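Local coordinates for protein fatty Acyl-Adenylate Ligase (Escherichia coli, PDB 3PBK) that is a member of the AMP-binding enzyme family of the ANL clan and binds 5'-O-[(S)-(dodecanoyloxy)(hydroxy)phosphoryl]adenosine in its pocket, at residues L214-L224 with N268-G279. Residues are numbered along the deposited sequence; the frame is centred on the assembly and turned at random.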
loop_
_atom_site.group_PDB
_atom_site.type_symbol
_atom_site.label_atom_id
_atom_site.label_comp_id
_atom_site.label_asym_id
_atom_site.label_seq_id
_atom_site.Cartn_x
_atom_site.Cartn_y
_atom_site.Cartn_z
ATOM N N LEU A 214 -4.465 15.021 12.246
ATOM C CA LEU A 214 -5.866 14.767 12.536
ATOM C C LEU A 214 -6.372 15.744 13.583
ATOM O O LEU A 214 -5.588 16.385 14.292
ATOM C CB LEU A 214 -6.054 13.340 13.040
ATOM C CG LEU A 214 -5.809 12.213 12.037
ATOM C CD1 LEU A 214 -5.601 10.882 12.766
ATOM C CD2 LEU A 214 -6.946 12.131 11.018
ATOM N N ARG A 215 -7.691 15.843 13.682
ATOM C CA ARG A 215 -8.332 16.759 14.610
ATOM C C ARG A 215 -9.460 16.051 15.320
ATOM O O ARG A 215 -9.929 15.015 14.864
ATOM C CB ARG A 215 -8.884 17.957 13.849
ATOM C CG ARG A 215 -7.834 18.635 13.015
ATOM C CD ARG A 215 -8.444 19.564 12.015
ATOM N NE ARG A 215 -7.441 20.426 11.402
ATOM C CZ ARG A 215 -7.742 21.391 10.540
ATOM N NH1 ARG A 215 -9.015 21.585 10.206
ATOM N NH2 ARG A 215 -6.784 22.152 10.009
ATOM N N PRO A 216 -9.898 16.600 16.456
ATOM C CA PRO A 216 -11.083 16.037 17.104
ATOM C C PRO A 216 -12.296 16.213 16.191
ATOM O O PRO A 216 -12.472 17.287 15.588
ATOM C CB PRO A 216 -11.227 16.889 18.367
ATOM C CG PRO A 216 -9.864 17.441 18.604
ATOM C CD PRO A 216 -9.290 17.677 17.248
ATOM N N GLY A 217 -13.105 15.161 16.074
ATOM C CA GLY A 217 -14.252 15.200 15.189
ATOM C C GLY A 217 -13.989 14.632 13.803
ATOM O O GLY A 217 -14.941 14.398 13.044
ATOM N N ASP A 218 -12.717 14.412 13.464
ATOM C CA ASP A 218 -12.366 13.720 12.220
ATOM C C ASP A 218 -12.927 12.302 12.225
ATOM O O ASP A 218 -13.123 11.692 13.282
ATOM C CB ASP A 218 -10.847 13.667 12.003
ATOM C CG ASP A 218 -10.323 14.829 11.158
ATOM O OD1 ASP A 218 -11.145 15.622 10.652
ATOM O OD2 ASP A 218 -9.084 14.950 11.001
ATOM N N ARG A 219 -13.190 11.782 11.036
ATOM C CA ARG A 219 -13.689 10.426 10.904
ATOM C C ARG A 219 -13.211 9.807 9.600
ATOM O O ARG A 219 -13.441 10.366 8.526
ATOM C CB ARG A 219 -15.206 10.423 10.948
ATOM C CG ARG A 219 -15.819 9.327 10.114
ATOM C CD ARG A 219 -17.313 9.398 10.201
ATOM N NE ARG A 219 -17.791 8.790 11.431
ATOM C CZ ARG A 219 -18.554 7.712 11.443
ATOM N NH1 ARG A 219 -18.912 7.183 10.284
ATOM N NH2 ARG A 219 -18.965 7.180 12.589
ATOM N N CYS A 220 -12.566 8.648 9.707
ATOM C CA CYS A 220 -11.937 7.983 8.565
ATOM C C CYS A 220 -12.843 7.060 7.746
ATOM O O CYS A 220 -13.802 6.480 8.252
ATOM C CB CYS A 220 -10.733 7.185 9.039
ATOM S SG CYS A 220 -9.717 8.104 10.184
ATOM N N VAL A 221 -12.508 6.925 6.468
ATOM C CA VAL A 221 -13.234 6.059 5.552
ATOM C C VAL A 221 -12.208 5.305 4.718
ATOM O O VAL A 221 -11.344 5.922 4.099
ATOM C CB VAL A 221 -14.144 6.889 4.613
ATOM C CG1 VAL A 221 -14.852 5.989 3.606
ATOM C CG2 VAL A 221 -15.149 7.695 5.421
ATOM N N SER A 222 -12.284 3.979 4.706
ATOM C CA SER A 222 -11.343 3.189 3.918
ATOM C C SER A 222 -12.023 2.055 3.172
ATOM O O SER A 222 -12.960 1.440 3.677
ATOM C CB SER A 222 -10.235 2.615 4.801
ATOM O OG SER A 222 -9.567 1.546 4.153
ATOM N N TRP A 223 -11.553 1.786 1.962
ATOM C CA TRP A 223 -11.973 0.595 1.249
ATOM C C TRP A 223 -10.759 -0.318 1.046
ATOM O O TRP A 223 -10.867 -1.382 0.436
ATOM C CB TRP A 223 -12.651 0.949 -0.080
ATOM C CG TRP A 223 -11.833 1.828 -0.976
ATOM C CD1 TRP A 223 -11.964 3.172 -1.145
ATOM C CD2 TRP A 223 -10.748 1.423 -1.820
ATOM N NE1 TRP A 223 -11.028 3.634 -2.036
ATOM C CE2 TRP A 223 -10.268 2.579 -2.463
ATOM C CE3 TRP A 223 -10.134 0.197 -2.089
ATOM C CZ2 TRP A 223 -9.205 2.540 -3.365
ATOM C CZ3 TRP A 223 -9.085 0.165 -2.979
ATOM C CH2 TRP A 223 -8.628 1.324 -3.608
ATOM N N LEU A 224 -9.611 0.094 1.585
ATOM C CA LEU A 224 -8.358 -0.645 1.429
ATOM C C LEU A 224 -8.353 -1.967 2.184
ATOM O O LEU A 224 -9.011 -2.106 3.220
ATOM C CB LEU A 224 -7.190 0.203 1.910
ATOM C CG LEU A 224 -7.131 1.605 1.326
ATOM C CD1 LEU A 224 -6.244 2.485 2.171
ATOM C CD2 LEU A 224 -6.638 1.548 -0.099
ATOM N N ASN A 268 -21.926 9.773 5.926
ATOM C CA ASN A 268 -21.635 9.984 7.332
ATOM C C ASN A 268 -20.825 11.244 7.571
ATOM O O ASN A 268 -20.218 11.406 8.640
ATOM C CB ASN A 268 -20.873 8.782 7.894
ATOM C CG ASN A 268 -21.730 7.539 7.978
ATOM O OD1 ASN A 268 -21.218 6.433 8.156
ATOM N ND2 ASN A 268 -23.046 7.710 7.852
ATOM N N ARG A 269 -20.800 12.133 6.581
ATOM C CA ARG A 269 -19.979 13.327 6.692
ATOM C C ARG A 269 -18.537 12.944 7.018
ATOM O O ARG A 269 -17.886 13.578 7.856
ATOM C CB ARG A 269 -20.531 14.244 7.779
ATOM C CG ARG A 269 -21.938 14.730 7.514
ATOM C CD ARG A 269 -21.949 15.758 6.405
ATOM N NE ARG A 269 -21.973 15.135 5.082
ATOM C CZ ARG A 269 -21.593 15.751 3.963
ATOM N NH1 ARG A 269 -21.143 17.004 4.003
ATOM N NH2 ARG A 269 -21.652 15.108 2.808
ATOM N N GLY A 270 -18.060 11.892 6.353
ATOM C CA GLY A 270 -16.689 11.429 6.471
ATOM C C GLY A 270 -15.677 12.525 6.203
ATOM O O GLY A 270 -15.958 13.506 5.518
ATOM N N THR A 271 -14.476 12.357 6.731
ATOM C CA THR A 271 -13.546 13.471 6.778
ATOM C C THR A 271 -12.189 13.161 6.163
ATOM O O THR A 271 -11.639 13.963 5.417
ATOM C CB THR A 271 -13.367 13.932 8.239
ATOM O OG1 THR A 271 -14.281 15.002 8.509
ATOM C CG2 THR A 271 -11.963 14.412 8.478
ATOM N N VAL A 272 -11.657 11.991 6.491
ATOM C CA VAL A 272 -10.321 11.600 6.069
ATOM C C VAL A 272 -10.399 10.280 5.330
ATOM O O VAL A 272 -11.100 9.361 5.738
ATOM C CB VAL A 272 -9.360 11.474 7.284
ATOM C CG1 VAL A 272 -8.097 10.720 6.913
ATOM C CG2 VAL A 272 -9.004 12.836 7.808
ATOM N N SER A 273 -9.692 10.194 4.221
ATOM C CA SER A 273 -9.605 8.937 3.506
ATOM C C SER A 273 -8.390 8.990 2.625
ATOM O O SER A 273 -7.952 10.069 2.236
ATOM C CB SER A 273 -10.847 8.703 2.661
ATOM O OG SER A 273 -10.723 7.490 1.950
ATOM N N VAL A 274 -7.823 7.832 2.328
ATOM C CA VAL A 274 -6.641 7.790 1.490
ATOM C C VAL A 274 -6.736 6.575 0.594
ATOM O O VAL A 274 -7.195 5.522 1.024
ATOM C CB VAL A 274 -5.335 7.730 2.325
ATOM C CG1 VAL A 274 -4.115 7.771 1.414
ATOM C CG2 VAL A 274 -5.280 8.871 3.331
ATOM N N ALA A 275 -6.313 6.736 -0.655
ATOM C CA ALA A 275 -6.347 5.667 -1.639
ATOM C C ALA A 275 -5.144 5.816 -2.557
ATOM O O ALA A 275 -4.503 6.863 -2.569
ATOM C CB ALA A 275 -7.630 5.755 -2.435
ATOM N N PRO A 276 -4.835 4.773 -3.337
ATOM C CA PRO A 276 -3.815 4.855 -4.387
ATOM C C PRO A 276 -4.318 5.671 -5.578
ATOM O O PRO A 276 -5.524 5.854 -5.727
ATOM C CB PRO A 276 -3.645 3.397 -4.824
ATOM C CG PRO A 276 -4.448 2.573 -3.870
ATOM C CD PRO A 276 -5.489 3.458 -3.312
ATOM N N PRO A 277 -3.407 6.137 -6.436
ATOM C CA PRO A 277 -3.762 6.905 -7.626
ATOM C C PRO A 277 -4.959 6.337 -8.373
ATOM O O PRO A 277 -5.850 7.099 -8.751
ATOM C CB PRO A 277 -2.519 6.772 -8.486
ATOM C CG PRO A 277 -1.440 6.706 -7.527
ATOM C CD PRO A 277 -1.957 5.936 -6.345
ATOM N N PHE A 278 -4.988 5.026 -8.590
ATOM C CA PHE A 278 -6.067 4.421 -9.372
ATOM C C PHE A 278 -7.419 4.460 -8.667
ATOM O O PHE A 278 -8.452 4.460 -9.326
ATOM C CB PHE A 278 -5.732 2.976 -9.780
ATOM C CG PHE A 278 -5.834 1.986 -8.655
ATOM C CD1 PHE A 278 -7.064 1.448 -8.301
ATOM C CD2 PHE A 278 -4.696 1.594 -7.953
ATOM C CE1 PHE A 278 -7.167 0.537 -7.259
ATOM C CE2 PHE A 278 -4.784 0.681 -6.910
ATOM C CZ PHE A 278 -6.024 0.151 -6.558
ATOM N N GLY A 279 -7.425 4.477 -7.341
ATOM C CA GLY A 279 -8.683 4.565 -6.627
ATOM C C GLY A 279 -9.438 5.814 -7.032
ATOM O O GLY A 279 -10.661 5.821 -7.130
#
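With chi1 at 179°, Ser-273 carries OG opposite its own backbone N and over to Val-221 O, while Trp-223, whose chi1 of 54° sets CG between N and the carbonyl carbon, brings CZ2 and CH2 to Ala-275 CB and Pro-276 CD. The first pair lies on the neighbouring parallel strands 220-222 and 272-275 in the mixed sheet of the AMP-binding fold, the second around and just beyond their C-terminal ends, and the contact illustrates how such strands combine a backbone ladder with a side-chain bond. Arg-219 O takes two donors: Thr-271 N in the carbonyl plane at 2.9 Å, and Val-272 N from above that plane. The ladder is continued by Val-221 N to Val-272 O. One step on, the side chain takes over, Ser-273 OG donating to Val-221 O at 2.7 Å, and Trp-261 NE1 of helix 260-267 also bonds this hydroxyl.

Before strand 220-222, the Leu-214 side chain crosses that of Val-272 at about a right angle, CD2 to CG2, and the carboxylate of Asp-218 is tied to Arg-301 by a salt bridge. The guanidinium of Arg-219 pairs with Asp-247 of strand 246-248, its plane 83° from the amide of Asn-268. On the far side of Val-274, whose side chain lies about 4 Å from the bound ligand, the strand gives way to helix 277-285. There the Trp-223 ring, stacked with Phe-254 and edge-to-face with Trp-261, touches Phe-278 CE1 through CH2, and Leu-224 CD2 lies over one of its faces, toward the rim. The same methyl reaches Pro-276 CD at 3.9 Å, and Trp-223 CZ2 approaches Ala-275 CB to 3.7 Å.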